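PDB 2Z4T: beta-galactoside alpha-2,6-sialyltransferase from Photobacterium sp., which probably transfers sialic acid from its CMP-activated donor to beta-galactosides such as lactose, forming an alpha-2,6 linkage. Local coordinates for residues K32-E37 with V108-V113; G62-L67 with E88-D93. All coordinates share one frame; numbering follows the deposited sequence. Where two conformers were deposited one is given.

Contact 1 of 2, residues K32-E37 with V108-V113; sequences KTIIDE and VTLNVV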
loop_
_atom_site.group_PDB
_atom_site.type_symbol
_atom_site.label_atom_id
_atom_site.label_comp_id
_atom_site.label_asym_id
_atom_site.label_seq_id
_atom_site.Cartn_x
_atom_site.Cartn_y
_atom_site.Cartn_z
ATOM N N LYS A 32 2.027 -12.885 26.708
ATOM C CA LYS A 32 1.366 -11.721 26.121
ATOM C C LYS A 32 2.346 -10.605 25.804
ATOM O O LYS A 32 3.400 -10.500 26.439
ATOM C CB LYS A 32 0.330 -11.160 27.083
ATOM C CG LYS A 32 -1.088 -11.533 26.777
ATOM C CD LYS A 32 -2.053 -10.537 27.420
ATOM C CE LYS A 32 -2.195 -9.272 26.583
ATOM N NZ LYS A 32 -3.316 -8.415 27.032
ATOM N N THR A 33 1.970 -9.765 24.847
ATOM C CA THR A 33 2.651 -8.528 24.515
ATOM C C THR A 33 1.547 -7.493 24.373
ATOM O O THR A 33 0.485 -7.864 23.907
ATOM C CB THR A 33 3.231 -8.680 23.050
ATOM O OG1 THR A 33 4.060 -9.844 22.944
ATOM C CG2 THR A 33 4.037 -7.459 22.599
ATOM N N ILE A 34 1.642 -6.210 24.695
ATOM C CA ILE A 34 1.746 -5.373 25.902
ATOM C C ILE A 34 2.716 -4.232 25.750
ATOM O O ILE A 34 3.915 -4.417 25.564
ATOM C CB ILE A 34 1.288 -5.843 27.335
ATOM C CG1 ILE A 34 2.449 -5.947 28.333
ATOM C CG2 ILE A 34 0.291 -6.993 27.271
ATOM C CD1 ILE A 34 2.004 -5.992 29.773
ATOM N N ILE A 35 2.126 -3.043 25.722
ATOM C CA ILE A 35 2.871 -1.801 25.625
ATOM C C ILE A 35 2.916 -1.088 26.964
ATOM O O ILE A 35 2.099 -1.361 27.842
ATOM C CB ILE A 35 2.276 -0.858 24.573
ATOM C CG1 ILE A 35 0.862 -0.414 24.981
ATOM C CG2 ILE A 35 2.275 -1.528 23.226
ATOM C CD1 ILE A 35 0.315 0.771 24.192
ATOM N N ASP A 36 3.875 -0.169 27.104
ATOM C CA ASP A 36 4.045 0.629 28.309
ATOM C C ASP A 36 2.703 1.154 28.794
ATOM O O ASP A 36 1.932 1.701 28.011
ATOM C CB ASP A 36 5.005 1.797 28.049
ATOM C CG ASP A 36 6.424 1.336 27.698
ATOM O OD1 ASP A 36 7.379 2.096 27.985
ATOM O OD2 ASP A 36 6.587 0.217 27.138
ATOM N N GLU A 37 2.425 0.967 30.082
ATOM C CA GLU A 37 1.228 1.528 30.766
ATOM C C GLU A 37 -0.057 0.809 30.422
ATOM O O GLU A 37 -1.125 1.208 30.877
ATOM C CB GLU A 37 1.070 3.050 30.560
ATOM C CG GLU A 37 2.392 3.769 30.602
ATOM C CD GLU A 37 2.277 5.229 30.909
ATOM O OE1 GLU A 37 2.473 6.043 29.988
ATOM O OE2 GLU A 37 2.021 5.567 32.076
ATOM N N VAL A 108 3.266 -16.870 33.824
ATOM C CA VAL A 108 2.817 -15.769 32.958
ATOM C C VAL A 108 4.008 -14.930 32.516
ATOM O O VAL A 108 4.816 -14.529 33.332
ATOM C CB VAL A 108 1.786 -14.850 33.686
ATOM C CG1 VAL A 108 1.460 -13.573 32.856
ATOM C CG2 VAL A 108 0.520 -15.618 33.985
ATOM N N THR A 109 4.101 -14.670 31.218
ATOM C CA THR A 109 5.146 -13.819 30.675
ATOM C C THR A 109 4.527 -12.633 29.960
ATOM O O THR A 109 3.716 -12.797 29.058
ATOM C CB THR A 109 6.053 -14.587 29.704
ATOM O OG1 THR A 109 6.753 -15.588 30.429
ATOM C CG2 THR A 109 7.093 -13.675 29.111
ATOM N N LEU A 110 4.908 -11.434 30.379
ATOM C CA LEU A 110 4.481 -10.225 29.704
ATOM C C LEU A 110 5.692 -9.618 29.000
ATOM O O LEU A 110 6.669 -9.211 29.649
ATOM C CB LEU A 110 3.830 -9.243 30.689
ATOM C CG LEU A 110 2.644 -9.779 31.515
ATOM C CD1 LEU A 110 2.046 -8.711 32.419
ATOM C CD2 LEU A 110 1.544 -10.341 30.639
ATOM N N ASN A 111 5.633 -9.607 27.665
ATOM C CA ASN A 111 6.592 -8.893 26.841
ATOM C C ASN A 111 6.098 -7.457 26.729
ATOM O O ASN A 111 5.089 -7.183 26.035
ATOM C CB ASN A 111 6.708 -9.533 25.442
ATOM C CG ASN A 111 6.720 -11.075 25.491
ATOM O OD1 ASN A 111 7.665 -11.686 26.016
ATOM N ND2 ASN A 111 5.660 -11.709 24.945
ATOM N N VAL A 112 6.773 -6.557 27.439
ATOM C CA VAL A 112 6.464 -5.130 27.379
ATOM C C VAL A 112 7.306 -4.450 26.288
ATOM O O VAL A 112 8.542 -4.510 26.305
ATOM C CB VAL A 112 6.648 -4.390 28.749
ATOM C CG1 VAL A 112 6.146 -2.951 28.629
ATOM C CG2 VAL A 112 5.903 -5.116 29.895
ATOM N N VAL A 113 6.625 -3.819 25.334
ATOM C CA VAL A 113 7.302 -3.241 24.162
ATOM C C VAL A 113 6.844 -1.798 24.012
ATOM O O VAL A 113 5.748 -1.448 24.483
ATOM C CB VAL A 113 6.990 -4.040 22.869
ATOM C CG1 VAL A 113 7.381 -5.547 23.033
ATOM C CG2 VAL A 113 5.499 -3.909 22.498
#
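With CG beside the backbone N (chi1 -42°), Asn111 brings its amide next to the hydroxyl of Thr33, whose OG1 is likewise set beside the backbone N and opposite the carbonyl carbon. ND2 of Asn111 donates to Thr33 OG1 at 3.2 Å, tilted 18° out of the amide plane, and also pairs with Asn31 OD1, so one amide N joins two alternate residues, Asn31 and Thr33, of the neighbouring strand.

Parallel strands illustrate how one residue straddles two partners. Lys32 N binds Thr109 O at 2.9 Å, and Lys32 O receives Asn111 N at 2.7 Å. Farther along, Val113 N reaches Ile34 O at 2.8 Å. Asp36 N adds a weak bond to Val113 O.

On the face with Leu110 and Val112, Ile34 CD1 rests on Leu110 CD1 at 3.8 Å, while its CG1 meets Val112 CG2. Val40 touches Ile34 and Leu42 touches Leu110, both from strand 39-42. Asp36 OD1 accepts from Leu84 N, and OD2 forms a salt bridge with Arg193. At this level strand 103-122 lies between strand 26-35, parallel to it, and strand 88-98, antiparallel to it.

Contact 2 of 2, residues G62-L67 with E88-D93; sequences GTQQLL and EKYCFD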
loop_
_atom_site.group_PDB
_atom_site.type_symbol
_atom_site.label_atom_id
_atom_site.label_comp_id
_atom_site.label_asym_id
_atom_site.label_seq_id
_atom_site.Cartn_x
_atom_site.Cartn_y
_atom_site.Cartn_z
ATOM N N GLY A 62 11.752 -9.324 35.987
ATOM C CA GLY A 62 11.428 -7.959 35.605
ATOM C C GLY A 62 11.994 -6.999 36.625
ATOM O O GLY A 62 12.023 -7.290 37.816
ATOM N N THR A 63 12.456 -5.847 36.172
ATOM C CA THR A 63 13.119 -4.966 37.105
ATOM C C THR A 63 12.167 -4.081 37.947
ATOM O O THR A 63 12.294 -4.053 39.156
ATOM C CB THR A 63 14.378 -4.255 36.507
ATOM O OG1 THR A 63 14.289 -2.840 36.694
ATOM C CG2 THR A 63 14.542 -4.547 35.072
ATOM N N GLN A 64 11.222 -3.387 37.334
ATOM C CA GLN A 64 10.256 -2.614 38.115
ATOM C C GLN A 64 9.249 -3.527 38.812
ATOM O O GLN A 64 8.804 -4.521 38.248
ATOM C CB GLN A 64 9.552 -1.563 37.258
ATOM C CG GLN A 64 10.364 -0.277 37.107
ATOM C CD GLN A 64 9.701 0.739 36.171
ATOM O OE1 GLN A 64 8.546 1.124 36.369
ATOM N NE2 GLN A 64 10.435 1.175 35.138
ATOM N N GLN A 65 8.913 -3.194 40.053
ATOM C CA GLN A 65 7.950 -3.955 40.849
ATOM C C GLN A 65 6.525 -3.570 40.476
ATOM O O GLN A 65 6.142 -2.419 40.594
ATOM C CB GLN A 65 8.204 -3.696 42.331
ATOM C CG GLN A 65 9.372 -4.435 42.859
ATOM C CD GLN A 65 9.031 -5.885 43.089
ATOM O OE1 GLN A 65 8.184 -6.207 43.921
ATOM N NE2 GLN A 65 9.677 -6.775 42.347
ATOM N N LEU A 66 5.733 -4.538 40.035
ATOM C CA LEU A 66 4.404 -4.242 39.476
ATOM C C LEU A 66 3.244 -4.715 40.343
ATOM O O LEU A 66 2.100 -4.263 40.154
ATOM C CB LEU A 66 4.247 -4.852 38.072
ATOM C CG LEU A 66 5.274 -4.584 36.981
ATOM C CD1 LEU A 66 4.709 -5.084 35.652
ATOM C CD2 LEU A 66 5.646 -3.114 36.883
ATOM N N LEU A 67 3.533 -5.625 41.275
ATOM C CA LEU A 67 2.498 -6.222 42.124
ATOM C C LEU A 67 2.307 -5.474 43.462
ATOM O O LEU A 67 3.134 -5.564 44.376
ATOM C CB LEU A 67 2.821 -7.689 42.348
ATOM C CG LEU A 67 1.753 -8.702 41.986
ATOM C CD1 LEU A 67 1.071 -8.347 40.676
ATOM C CD2 LEU A 67 2.418 -10.054 41.885
ATOM N N GLU A 88 11.205 -4.949 27.714
ATOM C CA GLU A 88 11.569 -5.801 28.821
ATOM C C GLU A 88 10.470 -6.809 29.135
ATOM O O GLU A 88 9.297 -6.454 29.156
ATOM C CB GLU A 88 11.863 -4.954 30.065
ATOM C CG GLU A 88 12.452 -5.789 31.180
ATOM C CD GLU A 88 12.622 -5.051 32.505
ATOM O OE1 GLU A 88 13.174 -5.691 33.424
ATOM O OE2 GLU A 88 12.191 -3.876 32.638
ATOM N N LYS A 89 10.877 -8.049 29.408
ATOM C CA LYS A 89 9.968 -9.105 29.845
ATOM C C LYS A 89 9.749 -9.084 31.350
ATOM O O LYS A 89 10.692 -8.871 32.120
ATOM C CB LYS A 89 10.457 -10.497 29.369
ATOM C CG LYS A 89 10.386 -10.630 27.809
ATOM C CD LYS A 89 10.895 -11.976 27.257
ATOM C CE LYS A 89 10.968 -11.969 25.706
ATOM N NZ LYS A 89 11.938 -10.944 25.226
ATOM N N TYR A 90 8.490 -9.274 31.750
ATOM C CA TYR A 90 8.097 -9.381 33.161
ATOM C C TYR A 90 7.427 -10.741 33.393
ATOM O O TYR A 90 6.642 -11.188 32.554
ATOM C CB TYR A 90 7.189 -8.197 33.574
ATOM C CG TYR A 90 7.989 -6.945 33.832
ATOM C CD1 TYR A 90 8.472 -6.178 32.779
ATOM C CD2 TYR A 90 8.324 -6.565 35.133
ATOM C CE1 TYR A 90 9.258 -5.055 33.010
ATOM C CE2 TYR A 90 9.106 -5.446 35.379
ATOM C CZ TYR A 90 9.570 -4.695 34.324
ATOM O OH TYR A 90 10.345 -3.596 34.571
ATOM N N CYS A 91 7.748 -11.393 34.511
ATOM C CA CYS A 91 7.218 -12.719 34.825
ATOM C C CYS A 91 6.415 -12.734 36.120
ATOM O O CYS A 91 6.786 -12.089 37.106
ATOM C CB CYS A 91 8.346 -13.716 35.006
ATOM S SG CYS A 91 9.590 -13.754 33.732
ATOM N N PHE A 92 5.333 -13.512 36.114
ATOM C CA PHE A 92 4.453 -13.682 37.271
ATOM C C PHE A 92 4.065 -15.148 37.395
ATOM O O PHE A 92 3.618 -15.772 36.421
ATOM C CB PHE A 92 3.216 -12.783 37.140
ATOM C CG PHE A 92 3.550 -11.327 37.003
ATOM C CD1 PHE A 92 3.705 -10.754 35.753
ATOM C CD2 PHE A 92 3.772 -10.542 38.130
ATOM C CE1 PHE A 92 4.044 -9.404 35.611
ATOM C CE2 PHE A 92 4.119 -9.186 38.004
ATOM C CZ PHE A 92 4.257 -8.618 36.743
ATOM N N ASP A 93 4.253 -15.709 38.580
ATOM C CA ASP A 93 3.914 -17.106 38.807
ATOM C C ASP A 93 2.712 -17.215 39.715
ATOM O O ASP A 93 2.763 -16.754 40.856
ATOM C CB ASP A 93 5.084 -17.834 39.472
ATOM C CG ASP A 93 6.328 -17.869 38.607
ATOM O OD1 ASP A 93 7.224 -18.679 38.936
ATOM O OD2 ASP A 93 6.420 -17.092 37.632
#
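The ring of Tyr90 carries Gly62 CA over one face and backbone atoms of Gln64 at its edge. Gly62 CA stands 3.7 Å from the ring centroid, 27° off the normal and shifted toward the rim, a CH-pi contact made possible by the absence of a side chain. At the edge, the N of Gln64 lies in the ring plane and donates to Tyr90 OH at 2.9 Å with an angle of 157°, while Gln64 O comes up to CE2 of the same ring. Phe92 is also met at its edge: Leu66 CD1 sits in the ring plane, 3.7 Å from Phe92 CZ.

Leu66 joins the two aromatics, because the same methyl, CD1, is 3.9 Å from Tyr90 CD2. Leu67 adds its CD2 obliquely, 4.0 Å from Phe92 CD2, the two side chains running past each other in opposite directions.

Glu88 also reaches the loop's polar end. Its CG is anti to the backbone N (chi1 -171°) and the chain is extended beyond it, which carries the carboxylate out to the loop. OE2 takes a weak bond from Tyr90 OH, so that hydroxyl donates to Glu88 while accepting from Gln64. OE1 appears to receive Thr63 N, although its modelled position is uncertain.

Around this, Gln64 NE2 binds Arg83 O, and Pro82 packs against Tyr90 and Leu66. Cys91, between the two aromatics in sequence, is disulfide-bonded to Cys61, just before the loop. Alternation along an extended strand is the principle at work: Glu88, Tyr90 and Phe92 all turn to the loop. The loop between strands 52-61 and 77-80 lies over this row, with Leu66 and Leu67 also touching strand 77-80, within the immunoglobulin-like beta-sandwich domain, whose disulfide joins neighbouring antiparallel strands.

Both contacts belong to the immunoglobulin-like sandwich, far from the CMP and lactose sites, and strands 103-122 and 88-98, adjacent in one sheet, connect them. The joint is backbone pairing, with Leu110 O 2.8 Å from Tyr90 N, reinforced where Leu110 CD1 packs on Phe92 CE1 at 3.8 Å. Contact 1 is sheet construction: main-chain bonds dominate, and buried aliphatic groups lie on one face. Contact 2 instead lays an irregular loop over side chains, relying on ring packing, a tyrosine hydroxyl that accepts a backbone NH and, less certainly, a carboxylate. Each is partly buried, but exposed residues take part only in contact 2, which also lies farther from the chain's centre.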